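Local coordinates for protein FMN Adenylyltransferase (PDB 3FWK) that probably transfers the adenylyl group of ATP to FMN to make FAD, as an FMN adenylyltransferase of Rossmann-like alpha/beta fold, at residues A[118-123]-A[271-276]. Numbering follows the deposited sequence. Where two conformers were deposited one is given.
Sequences FKTLEN and IPIADE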
ATOM      1  N   PHE A 118      12.617  -6.538   4.498  1.00 11.58           N
ATOM      2  CA  PHE A 118      13.210  -6.896   3.222  1.00 12.06           C
ATOM      3  C   PHE A 118      13.941  -5.699   2.614  1.00 11.15           C
ATOM      4  O   PHE A 118      13.407  -4.577   2.546  1.00 11.50           O
ATOM      5  CB  PHE A 118      12.128  -7.313   2.199  1.00 12.24           C
ATOM      6  CG  PHE A 118      11.667  -8.734   2.344  1.00 12.14           C
ATOM      7  CD1 PHE A 118      12.334  -9.760   1.687  1.00 14.29           C
ATOM      8  CD2 PHE A 118      10.566  -9.032   3.156  1.00 14.07           C
ATOM      9  CE1 PHE A 118      11.934 -11.071   1.820  1.00 14.91           C
ATOM     10  CE2 PHE A 118      10.147 -10.376   3.282  1.00 15.16           C
ATOM     11  CZ  PHE A 118      10.847 -11.376   2.645  1.00 15.77           C
ATOM     12  N   LYS A 119      15.136  -5.950   2.074  1.00 11.31           N
ATOM     13  CA  LYS A 119      15.894  -4.895   1.389  1.00 11.57           C
ATOM     14  C   LYS A 119      15.068  -4.302   0.225  1.00 10.30           C
ATOM     15  O   LYS A 119      15.091  -3.101  -0.012  1.00 10.53           O
ATOM     16  CB  LYS A 119      17.194  -5.457   0.843  1.00 12.85           C
ATOM     17  CG  LYS A 119      18.068  -4.422   0.187  1.00 13.79           C
ATOM     18  CD  LYS A 119      18.504  -3.318   1.171  1.00 18.80           C
ATOM     19  CE  LYS A 119      19.720  -2.545   0.692  1.00 22.92           C
ATOM     20  NZ  LYS A 119      20.405  -1.898   1.903  1.00 24.30           N
ATOM     21  N   THR A 120      14.360  -5.149  -0.525  1.00 10.71           N
ATOM     22  CA  THR A 120      13.617  -4.647  -1.683  1.00 10.71           C
ATOM     23  C   THR A 120      12.540  -3.666  -1.201  1.00 10.81           C
ATOM     24  O   THR A 120      12.225  -2.691  -1.883  1.00 10.90           O
ATOM     25  CB  THR A 120      12.956  -5.789  -2.452  1.00 11.11           C
ATOM     26  OG1 THR A 120      13.954  -6.644  -2.987  1.00 11.98           O
ATOM     27  CG2 THR A 120      12.152  -5.250  -3.627  1.00 12.36           C
ATOM     28  N   LEU A 121      11.916  -3.958  -0.047  1.00 10.65           N
ATOM     29  CA  LEU A 121      10.933  -3.058   0.506  1.00 11.57           C
ATOM     30  C   LEU A 121      11.567  -1.723   0.948  1.00 11.71           C
ATOM     31  O   LEU A 121      11.003  -0.662   0.676  1.00 11.53           O
ATOM     32  CB  LEU A 121      10.187  -3.739   1.648  1.00 13.58           C
ATOM     33  CG  LEU A 121       8.944  -3.051   2.146  1.00 15.08           C
ATOM     34  CD1 LEU A 121       7.928  -2.731   1.035  1.00 15.21           C
ATOM     35  CD2 LEU A 121       8.291  -3.963   3.165  1.00 20.08           C
ATOM     36  N   GLU A 122      12.730  -1.766   1.635  1.00 10.97           N
ATOM     37  CA  GLU A 122      13.448  -0.518   1.944  1.00 11.93           C
ATOM     38  C   GLU A 122      13.696   0.286   0.683  1.00 11.11           C
ATOM     39  O   GLU A 122      13.472   1.512   0.639  1.00 11.62           O
ATOM     40  CB  GLU A 122      14.786  -0.820   2.645  1.00 12.82           C
ATOM     41  CG  GLU A 122      14.682  -1.548   3.981  1.00 13.54           C
ATOM     42  CD  GLU A 122      14.255  -0.704   5.133  1.00 14.20           C
ATOM     43  OE1 GLU A 122      13.988   0.506   4.994  1.00 14.84           O
ATOM     44  OE2 GLU A 122      14.241  -1.280   6.255  1.00 16.67           O
ATOM     45  N   ASN A 123      14.199  -0.390  -0.370  1.00 11.09           N
ATOM     46  CA  ASN A 123      14.483   0.283  -1.630  1.00 11.42           C
ATOM     47  C   ASN A 123      13.197   0.929  -2.169  1.00 10.52           C
ATOM     48  O   ASN A 123      13.211   2.067  -2.644  1.00 11.31           O
ATOM     49  CB  ASN A 123      14.994  -0.692  -2.670  1.00 11.06           C
ATOM     50  CG  ASN A 123      16.392  -1.203  -2.418  1.00 12.92           C
ATOM     51  OD1 ASN A 123      17.147  -0.642  -1.611  1.00 15.02           O
ATOM     52  ND2 ASN A 123      16.761  -2.266  -3.134  1.00 13.41           N
ATOM     53  N   ILE A 271      11.100  -1.501 -10.687  1.00 14.95           N
ATOM     54  CA  ILE A 271      12.497  -1.565 -10.228  1.00 14.20           C
ATOM     55  C   ILE A 271      12.759  -3.011  -9.792  1.00 12.67           C
ATOM     56  O   ILE A 271      12.016  -3.561  -8.980  1.00 13.60           O
ATOM     57  CB  ILE A 271      12.743  -0.550  -9.104  1.00 14.95           C
ATOM     58  CG1 ILE A 271      12.527   0.861  -9.627  1.00 18.14           C
ATOM     59  CG2 ILE A 271      14.123  -0.791  -8.477  1.00 15.94           C
ATOM     60  CD1 ILE A 271      13.461   1.256 -10.673  0.60 16.32           C
ATOM     61  N   PRO A 272      13.822  -3.634 -10.304  1.00 12.87           N
ATOM     62  CA  PRO A 272      14.078  -5.021  -9.931  1.00 12.66           C
ATOM     63  C   PRO A 272      14.315  -5.208  -8.450  1.00 12.39           C
ATOM     64  O   PRO A 272      14.782  -4.299  -7.753  1.00 13.15           O
ATOM     65  CB  PRO A 272      15.300  -5.427 -10.784  1.00 14.29           C
ATOM     66  CG  PRO A 272      15.883  -4.122 -11.247  1.00 17.99           C
ATOM     67  CD  PRO A 272      14.798  -3.114 -11.284  1.00 14.57           C
ATOM     68  N   ILE A 273      14.023  -6.410  -7.983  1.00 11.86           N
ATOM     69  CA  ILE A 273      14.257  -6.734  -6.578  1.00 12.06           C
ATOM     70  C   ILE A 273      15.761  -6.620  -6.242  1.00 11.49           C
ATOM     71  O   ILE A 273      16.629  -6.735  -7.097  1.00 12.25           O
ATOM     72  CB  ILE A 273      13.669  -8.108  -6.185  1.00 12.11           C
ATOM     73  CG1 ILE A 273      14.360  -9.284  -6.866  1.00 12.74           C
ATOM     74  CG2 ILE A 273      12.138  -8.093  -6.462  1.00 13.80           C
ATOM     75  CD1 ILE A 273      13.827 -10.599  -6.373  1.00 12.82           C
ATOM     76  N   ALA A 274      16.043  -6.434  -4.967  1.00 12.05           N
ATOM     77  CA  ALA A 274      17.397  -6.388  -4.488  1.00 12.69           C
ATOM     78  C   ALA A 274      18.085  -7.720  -4.786  1.00 12.61           C
ATOM     79  O   ALA A 274      17.467  -8.793  -4.692  1.00 12.21           O
ATOM     80  CB  ALA A 274      17.372  -6.123  -2.978  1.00 13.07           C
ATOM     81  N   ASP A 275      19.398  -7.636  -5.064  0.50 12.56           N
ATOM     82  CA  ASP A 275      20.237  -8.802  -5.337  0.50 15.18           C
ATOM     83  C   ASP A 275      20.118  -9.883  -4.267  0.50 13.10           C
ATOM     84  O   ASP A 275      20.107 -11.062  -4.562  0.50 13.86           O
ATOM     85  CB  ASP A 275      21.717  -8.406  -5.422  0.50 16.95           C
ATOM     86  CG  ASP A 275      22.047  -7.611  -6.657  0.50 18.99           C
ATOM     87  OD1 ASP A 275      23.167  -7.040  -6.684  0.50 21.09           O
ATOM     88  OD2 ASP A 275      21.228  -7.542  -7.605  0.50 15.64           O
ATOM     89  N   GLU A 276      20.068  -9.467  -3.006  1.00 13.70           N
ATOM     90  CA  GLU A 276      20.033 -10.407  -1.890  1.00 14.78           C
ATOM     91  C   GLU A 276      18.686 -11.117  -1.836  1.00 13.49           C
ATOM     92  O   GLU A 276      18.605 -12.301  -1.438  1.00 13.98           O
ATOM     93  CB  GLU A 276      20.359  -9.711  -0.554  1.00 17.52           C
ATOM     94  CG  GLU A 276      19.345  -8.643  -0.130  1.00 19.69           C
ATOM     95  CD  GLU A 276      19.747  -7.838   1.106  1.00 23.31           C
ATOM     96  OE1 GLU A 276      19.221  -8.118   2.206  1.00 24.37           O
ATOM     97  OE2 GLU A 276      20.540  -6.867   0.937  1.00 27.71           O
TER
HETATM   98  O   HOH W   1      16.196  -8.537   2.321  1.00 15.25           O
HETATM   99  O   HOH W   2      14.798  -3.135  -5.124  1.00 14.88           O
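With chi1 at -64°, Thr120 holds OG1 beside its own backbone N and sends CG2 opposite that nitrogen, so that the hydroxyl meets the backbone of Ala274 while the methyl settles against Ile273. The single direct hydrogen bond of the contact follows: Ala274 N donates to Thr120 OG1 over 2.9 Å, nearly straight at 163° at the hydrogen. The same hydroxyl is also hydrogen-bonded to the carboxylate of Asp277, so this buried polar atom is gripped twice, by the last loop residue before helix 275-282 and by a side chain of the helix's first turn. Beside the bond, Thr120 CG2 packs 3.9 Å from Ile273 CA and touches the CG2 branch of Ile273, whose side chain runs on towards Leu278 and Ile281. The methyl of Ala274 lies against both Thr120 OG1 and the chain of Lys119, with Ala274 CB 3.7 Å from Lys119 CG, and Asn123 ND2 comes within 3.9 Å of the same CB.

On the exposed flank, Glu276 crosses Lys119 at about a right angle, its carboxylate carbon CD 3.5 Å from Lys119 CB. The ammonium group turns elsewhere, NZ staying 5.1 Å from Glu276 OE2, too far for a salt bridge, although the opposite charges may still attract weakly. Two waters stitch the edges: one accepts from Lys119 N and donates to Glu276 OE1, the other accepts from Asn123 ND2 and donates to Pro272 O. Phe118 and Ala274 are the N-caps of their helices, and the contact thus joins two helix starts, docking the last helix of the chain, 275-282, and its lead-in loop onto helix 119-131, which links parallel strands 107-111 and 134-138 in a right-handed beta-alpha-beta crossover of the Rossmann-like fold.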